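Local coordinates for putative adhesin (Bacteroides thetaiotaomicron, PDB 4QDG), which probably acts as a pilus-associated adhesin or anchor, a lipoprotein of the FimB/Mfa2 family thought to sit at the cell outer membrane, at residues Tyr21-Glu26 / Ser269-Asp274; Lys33-Leu38 / Gly125-Glu130. One frame throughout, in Å; residues are numbered along the deposited sequence.

Contact 1 (Tyr21-Glu26 / Ser269-Asp274); sequences YDYNME and SQEFLD. With MG (magnesium ion), chain D.
Tyr-23 and Asp-274 face each other with their CA atoms 7.5 Å apart, where the loop after strand 15-20 passes the short helix 269-275. Tyr-23 gives most of the loop's share of the interface. It is the centre of an inverse gamma turn closed by a weak bond from Asn-24 N to Asp-22 O. Its side chain reaches the helix between Glu-271 and Asp-274. The Tyr-23 OH rests on the Glu-271 chain, 3.3 Å from Glu-271 CG. The two side chains cross at about a right angle, yet the ring and the carboxylate planes are only 10° apart. Glu-271 CG is anti to the backbone N (chi1 177°) and the chain stays extended beyond it. This carries the carboxylate past the hydroxyl, and OE2 forms a salt bridge with Arg-275. On the other flank, Asp-274 CB lies 3.7 Å from Tyr-23 CE2. Further along the loop, the methyl CE of Met-25, a selenomethionine, packs loosely against the Phe-272 ring.

Water carries the polar link. Water 3 lies 2.7 Å from Tyr-23 OH and donates to Asp-274 OD2 at 2.6 Å. The other oxygen, Asp-274 OD1, accepts from Gln-270 NE2, which approaches 51° out of the carboxylate plane, and is also salt-bridged to Arg-225. The Asp-274 carboxylate is thus gripped at both oxygens. Water 2 bridges the backbones, 2.7 Å from Tyr-23 O and 2.7 Å from Asp-274 O. The helix also serves a metal site. Asn-151 OD1, Glu-276 O and water 4 all bind a magnesium ion, and Leu-273 contributes its backbone O at 2.2 Å.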
loop_
_atom_site.group_PDB
_atom_site.type_symbol
_atom_site.label_atom_id
_atom_site.label_comp_id
_atom_site.label_asym_id
_atom_site.label_seq_id
_atom_site.Cartn_x
_atom_site.Cartn_y
_atom_site.Cartn_z
ATOM N N TYR A 21 -6.644 -12.169 2.289
ATOM C CA TYR A 21 -6.506 -10.711 2.232
ATOM C C TYR A 21 -7.931 -10.133 2.234
ATOM O O TYR A 21 -8.526 -9.916 1.180
ATOM C CB TYR A 21 -5.629 -10.220 1.051
ATOM C CG TYR A 21 -5.792 -8.745 0.714
ATOM C CD1 TYR A 21 -5.567 -7.753 1.675
ATOM C CD2 TYR A 21 -6.238 -8.342 -0.546
ATOM C CE1 TYR A 21 -5.769 -6.396 1.380
ATOM C CE2 TYR A 21 -6.424 -6.992 -0.853
ATOM C CZ TYR A 21 -6.176 -6.023 0.110
ATOM O OH TYR A 21 -6.354 -4.696 -0.220
ATOM N N ASP A 22 -8.496 -9.974 3.433
ATOM C CA ASP A 22 -9.827 -9.398 3.632
ATOM C C ASP A 22 -9.711 -7.991 4.307
ATOM O O ASP A 22 -10.726 -7.349 4.520
ATOM C CB ASP A 22 -10.768 -10.366 4.414
ATOM C CG ASP A 22 -10.551 -10.535 5.908
ATOM O OD1 ASP A 22 -9.770 -9.751 6.496
ATOM O OD2 ASP A 22 -11.211 -11.411 6.507
ATOM N N TYR A 23 -8.462 -7.512 4.601
ATOM C CA TYR A 23 -8.191 -6.209 5.231
ATOM C C TYR A 23 -8.293 -5.052 4.214
ATOM O O TYR A 23 -7.324 -4.353 3.899
ATOM C CB TYR A 23 -6.818 -6.196 5.909
ATOM C CG TYR A 23 -6.762 -5.300 7.125
ATOM C CD1 TYR A 23 -7.659 -5.463 8.180
ATOM C CD2 TYR A 23 -5.783 -4.314 7.246
ATOM C CE1 TYR A 23 -7.583 -4.668 9.324
ATOM C CE2 TYR A 23 -5.704 -3.513 8.387
ATOM C CZ TYR A 23 -6.591 -3.712 9.431
ATOM O OH TYR A 23 -6.520 -2.948 10.565
ATOM N N ASN A 24 -9.492 -4.894 3.693
ATOM C CA ASN A 24 -9.845 -3.907 2.699
ATOM C C ASN A 24 -11.228 -3.335 3.076
ATOM O O ASN A 24 -11.826 -3.774 4.059
ATOM C CB ASN A 24 -9.806 -4.542 1.292
ATOM C CG ASN A 24 -10.559 -5.845 1.167
ATOM O OD1 ASN A 24 -11.733 -5.933 1.493
ATOM N ND2 ASN A 24 -9.902 -6.882 0.680
HETATM N N MSE A 25 -11.699 -2.324 2.336
HETATM C CA MSE A 25 -12.952 -1.613 2.622
HETATM C C MSE A 25 -14.187 -2.474 2.317
HETATM O O MSE A 25 -15.288 -2.156 2.791
HETATM C CB MSE A 25 -13.009 -0.267 1.860
HETATM C CG MSE A 25 -11.928 0.712 2.295
HETATM SE SE MSE A 25 -11.999 1.220 4.225
HETATM C CE MSE A 25 -13.405 2.549 4.140
ATOM N N GLU A 26 -13.999 -3.586 1.574
ATOM C CA GLU A 26 -15.068 -4.527 1.221
ATOM C C GLU A 26 -15.228 -5.579 2.290
ATOM O O GLU A 26 -16.229 -6.292 2.285
ATOM C CB GLU A 26 -14.786 -5.207 -0.128
ATOM C CG GLU A 26 -14.807 -4.254 -1.324
ATOM C CD GLU A 26 -13.714 -3.198 -1.376
ATOM O OE1 GLU A 26 -12.518 -3.572 -1.341
ATOM O OE2 GLU A 26 -14.062 -1.994 -1.434
ATOM N N SER A 269 -7.831 4.995 12.844
ATOM C CA SER A 269 -7.149 5.803 11.822
ATOM C C SER A 269 -6.172 4.967 10.972
ATOM O O SER A 269 -6.236 5.032 9.737
ATOM C CB SER A 269 -6.436 6.987 12.456
ATOM O OG SER A 269 -7.417 7.939 12.828
ATOM N N GLN A 270 -5.332 4.156 11.618
ATOM C CA GLN A 270 -4.362 3.286 10.930
ATOM C C GLN A 270 -5.068 2.212 10.090
ATOM O O GLN A 270 -4.653 1.955 8.960
ATOM C CB GLN A 270 -3.355 2.640 11.913
ATOM C CG GLN A 270 -2.144 2.048 11.167
ATOM C CD GLN A 270 -1.504 3.045 10.205
ATOM O OE1 GLN A 270 -1.057 4.124 10.599
ATOM N NE2 GLN A 270 -1.514 2.737 8.916
ATOM N N GLU A 271 -6.149 1.626 10.625
ATOM C CA GLU A 271 -6.974 0.613 9.930
ATOM C C GLU A 271 -7.536 1.168 8.630
ATOM O O GLU A 271 -7.534 0.470 7.618
ATOM C CB GLU A 271 -8.114 0.118 10.829
ATOM C CG GLU A 271 -9.041 -0.879 10.141
ATOM C CD GLU A 271 -10.058 -1.577 11.024
ATOM O OE1 GLU A 271 -10.159 -1.225 12.218
ATOM O OE2 GLU A 271 -10.762 -2.478 10.519
ATOM N N PHE A 272 -8.045 2.403 8.673
ATOM C CA PHE A 272 -8.571 3.144 7.520
ATOM C C PHE A 272 -7.438 3.351 6.495
ATOM O O PHE A 272 -7.628 3.081 5.295
ATOM C CB PHE A 272 -9.158 4.504 8.000
ATOM C CG PHE A 272 -9.573 5.450 6.905
ATOM C CD1 PHE A 272 -10.738 5.229 6.177
ATOM C CD2 PHE A 272 -8.781 6.550 6.576
ATOM C CE1 PHE A 272 -11.114 6.098 5.141
ATOM C CE2 PHE A 272 -9.156 7.415 5.550
ATOM C CZ PHE A 272 -10.328 7.189 4.850
ATOM N N LEU A 273 -6.255 3.794 6.970
ATOM C CA LEU A 273 -5.111 4.015 6.071
ATOM C C LEU A 273 -4.585 2.712 5.470
ATOM O O LEU A 273 -4.026 2.748 4.367
ATOM C CB LEU A 273 -3.976 4.752 6.763
ATOM C CG LEU A 273 -4.286 6.163 7.267
ATOM C CD1 LEU A 273 -3.199 6.622 8.233
ATOM C CD2 LEU A 273 -4.459 7.155 6.085
ATOM N N ASP A 274 -4.776 1.559 6.186
ATOM C CA ASP A 274 -4.356 0.257 5.660
ATOM C C ASP A 274 -5.438 -0.389 4.814
ATOM O O ASP A 274 -5.104 -0.910 3.760
ATOM C CB ASP A 274 -3.928 -0.719 6.761
ATOM C CG ASP A 274 -2.792 -0.265 7.635
ATOM O OD1 ASP A 274 -1.844 0.329 7.101
ATOM O OD2 ASP A 274 -2.823 -0.569 8.862
HETATM MG MG MG D . -3.732 1.836 2.356
HETATM O O HOH W 1 -6.161 -2.505 1.074
HETATM O O HOH W 2 -4.678 -3.605 3.914
HETATM O O HOH W 3 -4.109 -1.733 10.788
HETATM O O HOH W 4 -2.837 0.001 1.661
#

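Contact 2 (Lys33-Leu38 / Gly125-Glu130); sequences KKVDCL and GLYWGE. With MG (magnesium ion), chain C.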
loop_
_atom_site.group_PDB
_atom_site.type_symbol
_atom_site.label_atom_id
_atom_site.label_comp_id
_atom_site.label_asym_id
_atom_site.label_seq_id
_atom_site.Cartn_x
_atom_site.Cartn_y
_atom_site.Cartn_z
ATOM N N LYS A 33 -7.261 -12.964 -6.281
ATOM C CA LYS A 33 -7.160 -12.037 -7.401
ATOM C C LYS A 33 -6.045 -11.014 -7.230
ATOM O O LYS A 33 -5.615 -10.445 -8.235
ATOM C CB LYS A 33 -8.498 -11.327 -7.709
ATOM C CG LYS A 33 -9.302 -10.851 -6.511
ATOM C CD LYS A 33 -10.725 -10.448 -6.935
ATOM C CE LYS A 33 -11.625 -10.113 -5.758
ATOM N NZ LYS A 33 -12.908 -9.487 -6.188
ATOM N N LYS A 34 -5.521 -10.813 -6.001
ATOM C CA LYS A 34 -4.497 -9.780 -5.811
ATOM C C LYS A 34 -3.094 -10.293 -5.536
ATOM O O LYS A 34 -2.161 -9.622 -5.949
ATOM C CB LYS A 34 -4.908 -8.790 -4.694
ATOM C CG LYS A 34 -6.251 -8.046 -4.932
ATOM C CD LYS A 34 -6.372 -7.382 -6.302
ATOM C CE LYS A 34 -6.323 -5.876 -6.290
ATOM N NZ LYS A 34 -5.274 -5.344 -7.211
ATOM N N VAL A 35 -2.911 -11.446 -4.854
ATOM C CA VAL A 35 -1.549 -11.907 -4.503
ATOM C C VAL A 35 -1.098 -13.015 -5.439
ATOM O O VAL A 35 -1.561 -14.144 -5.325
ATOM C CB VAL A 35 -1.423 -12.312 -3.010
ATOM C CG1 VAL A 35 0.020 -12.684 -2.664
ATOM C CG2 VAL A 35 -1.924 -11.197 -2.096
ATOM N N ASP A 36 -0.166 -12.677 -6.349
ATOM C CA ASP A 36 0.384 -13.517 -7.423
ATOM C C ASP A 36 1.699 -14.252 -7.036
ATOM O O ASP A 36 2.163 -15.110 -7.784
ATOM C CB ASP A 36 0.651 -12.623 -8.665
ATOM C CG ASP A 36 1.760 -11.572 -8.516
ATOM O OD1 ASP A 36 2.016 -11.127 -7.372
ATOM O OD2 ASP A 36 2.363 -11.192 -9.542
ATOM N N CYS A 37 2.329 -13.860 -5.924
ATOM C CA CYS A 37 3.561 -14.484 -5.454
ATOM C C CYS A 37 3.596 -14.418 -3.943
ATOM O O CYS A 37 3.244 -13.408 -3.344
ATOM C CB CYS A 37 4.809 -13.872 -6.090
ATOM S SG CYS A 37 5.014 -12.093 -5.783
ATOM N N LEU A 38 3.955 -15.533 -3.324
ATOM C CA LEU A 38 3.930 -15.641 -1.889
ATOM C C LEU A 38 5.269 -16.115 -1.337
ATOM O O LEU A 38 5.863 -17.045 -1.865
ATOM C CB LEU A 38 2.793 -16.620 -1.540
ATOM C CG LEU A 38 2.549 -17.010 -0.089
ATOM C CD1 LEU A 38 2.119 -15.796 0.763
ATOM C CD2 LEU A 38 1.521 -18.089 -0.045
ATOM N N GLY A 125 2.000 -4.440 -5.795
ATOM C CA GLY A 125 1.398 -4.649 -4.480
ATOM C C GLY A 125 2.296 -5.376 -3.498
ATOM O O GLY A 125 2.966 -6.345 -3.865
ATOM N N LEU A 126 2.380 -4.852 -2.268
ATOM C CA LEU A 126 3.153 -5.472 -1.196
ATOM C C LEU A 126 2.177 -5.856 -0.106
ATOM O O LEU A 126 1.380 -5.028 0.330
ATOM C CB LEU A 126 4.291 -4.563 -0.670
ATOM C CG LEU A 126 5.161 -5.175 0.439
ATOM C CD1 LEU A 126 6.020 -6.324 -0.110
ATOM C CD2 LEU A 126 6.020 -4.113 1.107
ATOM N N TYR A 127 2.181 -7.139 0.269
ATOM C CA TYR A 127 1.268 -7.695 1.268
ATOM C C TYR A 127 2.046 -8.332 2.400
ATOM O O TYR A 127 3.171 -8.784 2.207
ATOM C CB TYR A 127 0.287 -8.699 0.630
ATOM C CG TYR A 127 -0.566 -8.090 -0.464
ATOM C CD1 TYR A 127 -0.077 -7.946 -1.760
ATOM C CD2 TYR A 127 -1.868 -7.669 -0.208
ATOM C CE1 TYR A 127 -0.845 -7.359 -2.766
ATOM C CE2 TYR A 127 -2.672 -7.141 -1.226
ATOM C CZ TYR A 127 -2.147 -6.965 -2.498
ATOM O OH TYR A 127 -2.910 -6.422 -3.510
ATOM N N TRP A 128 1.477 -8.288 3.608
ATOM C CA TRP A 128 2.121 -8.818 4.803
ATOM C C TRP A 128 1.101 -9.333 5.794
ATOM O O TRP A 128 0.050 -8.737 5.971
ATOM C CB TRP A 128 2.996 -7.731 5.476
ATOM C CG TRP A 128 3.642 -8.167 6.752
ATOM C CD1 TRP A 128 4.836 -8.816 6.886
ATOM C CD2 TRP A 128 3.096 -8.054 8.071
ATOM N NE1 TRP A 128 5.079 -9.088 8.210
ATOM C CE2 TRP A 128 4.030 -8.624 8.960
ATOM C CE3 TRP A 128 1.920 -7.492 8.593
ATOM C CZ2 TRP A 128 3.828 -8.641 10.339
ATOM C CZ3 TRP A 128 1.720 -7.517 9.964
ATOM C CH2 TRP A 128 2.665 -8.083 10.821
ATOM N N GLY A 129 1.484 -10.393 6.489
ATOM C CA GLY A 129 0.740 -10.996 7.582
ATOM C C GLY A 129 1.634 -11.946 8.354
ATOM O O GLY A 129 2.661 -12.398 7.842
ATOM N N GLU A 130 1.232 -12.287 9.579
ATOM C CA GLU A 130 1.974 -13.253 10.413
ATOM C C GLU A 130 1.009 -14.067 11.301
ATOM O O GLU A 130 -0.128 -13.647 11.536
ATOM C CB GLU A 130 3.055 -12.562 11.261
ATOM C CG GLU A 130 2.520 -11.506 12.215
ATOM C CD GLU A 130 3.534 -10.875 13.147
ATOM O OE1 GLU A 130 4.750 -11.056 12.912
ATOM O OE2 GLU A 130 3.112 -10.210 14.121
HETATM MG MG MG C . 4.147 -10.666 -7.762
#
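Val-35 lays its CG2 methyl on one face of the Tyr-127 ring. This is a CH-pi contact, with CG2 3.8 Å from the ring centroid and 12° off the ring normal. With chi1 at -176°, CG2 stands beside the backbone N and anti to the carbonyl carbon, and this is the branch that meets the ring. At the phenol end, Lys-34 CB comes within 3.3 Å of Tyr-127 OH. From there the lysine chain bends at several torsions, and its ammonium group ends farther from the hydroxyl than CB.

The next shell fixes the ring and the backbones. Tyr-21 meets Tyr-127 edge-to-face, and Met-146 and Lys-148 of strand 140-159 also touch it. Tyr-127 begins strand 127-137, and its backbone is hydrogen-bonded to that of Gly-82, the last residue of strand 75-82. Val-35 is the first residue to leave the helix 31-34.

Directly after it the chain turns to a magnesium ion. Asp-36 grips the metal with both carboxylate oxygens, OD1 at 2.2 Å and OD2 at 2.6 Å, and Cys-37 SG binds it at 2.6 Å. His-124 NE2 and Cys-86 SG complete the protein ligands. The valine-tyrosine packing therefore joins a helix end to a strand start beside a mixed Asp-Cys-Cys-His metal site.

In the fold
From the N terminus, strand 15-20 leads into residues 21-26, the first half of contact 1. The chain then forms helix 31-34 and enters contact 2 at 33-38. That contact closes at 125-130, after 86 intervening residues that include strands 38-44 to 107-110. Contact 1 closes only at 269-274, near the end of the chain, so contact 2 is nested inside its loop of 242 residues. The two contacts also touch: Tyr-21 CE2 lies 4.2 Å from Lys-34 CG. Contact 2 ties helix 31-34 to strand 127-137, while contact 1 ties the early loop to helix 269-275. Each contains ligands of a different magnesium ion.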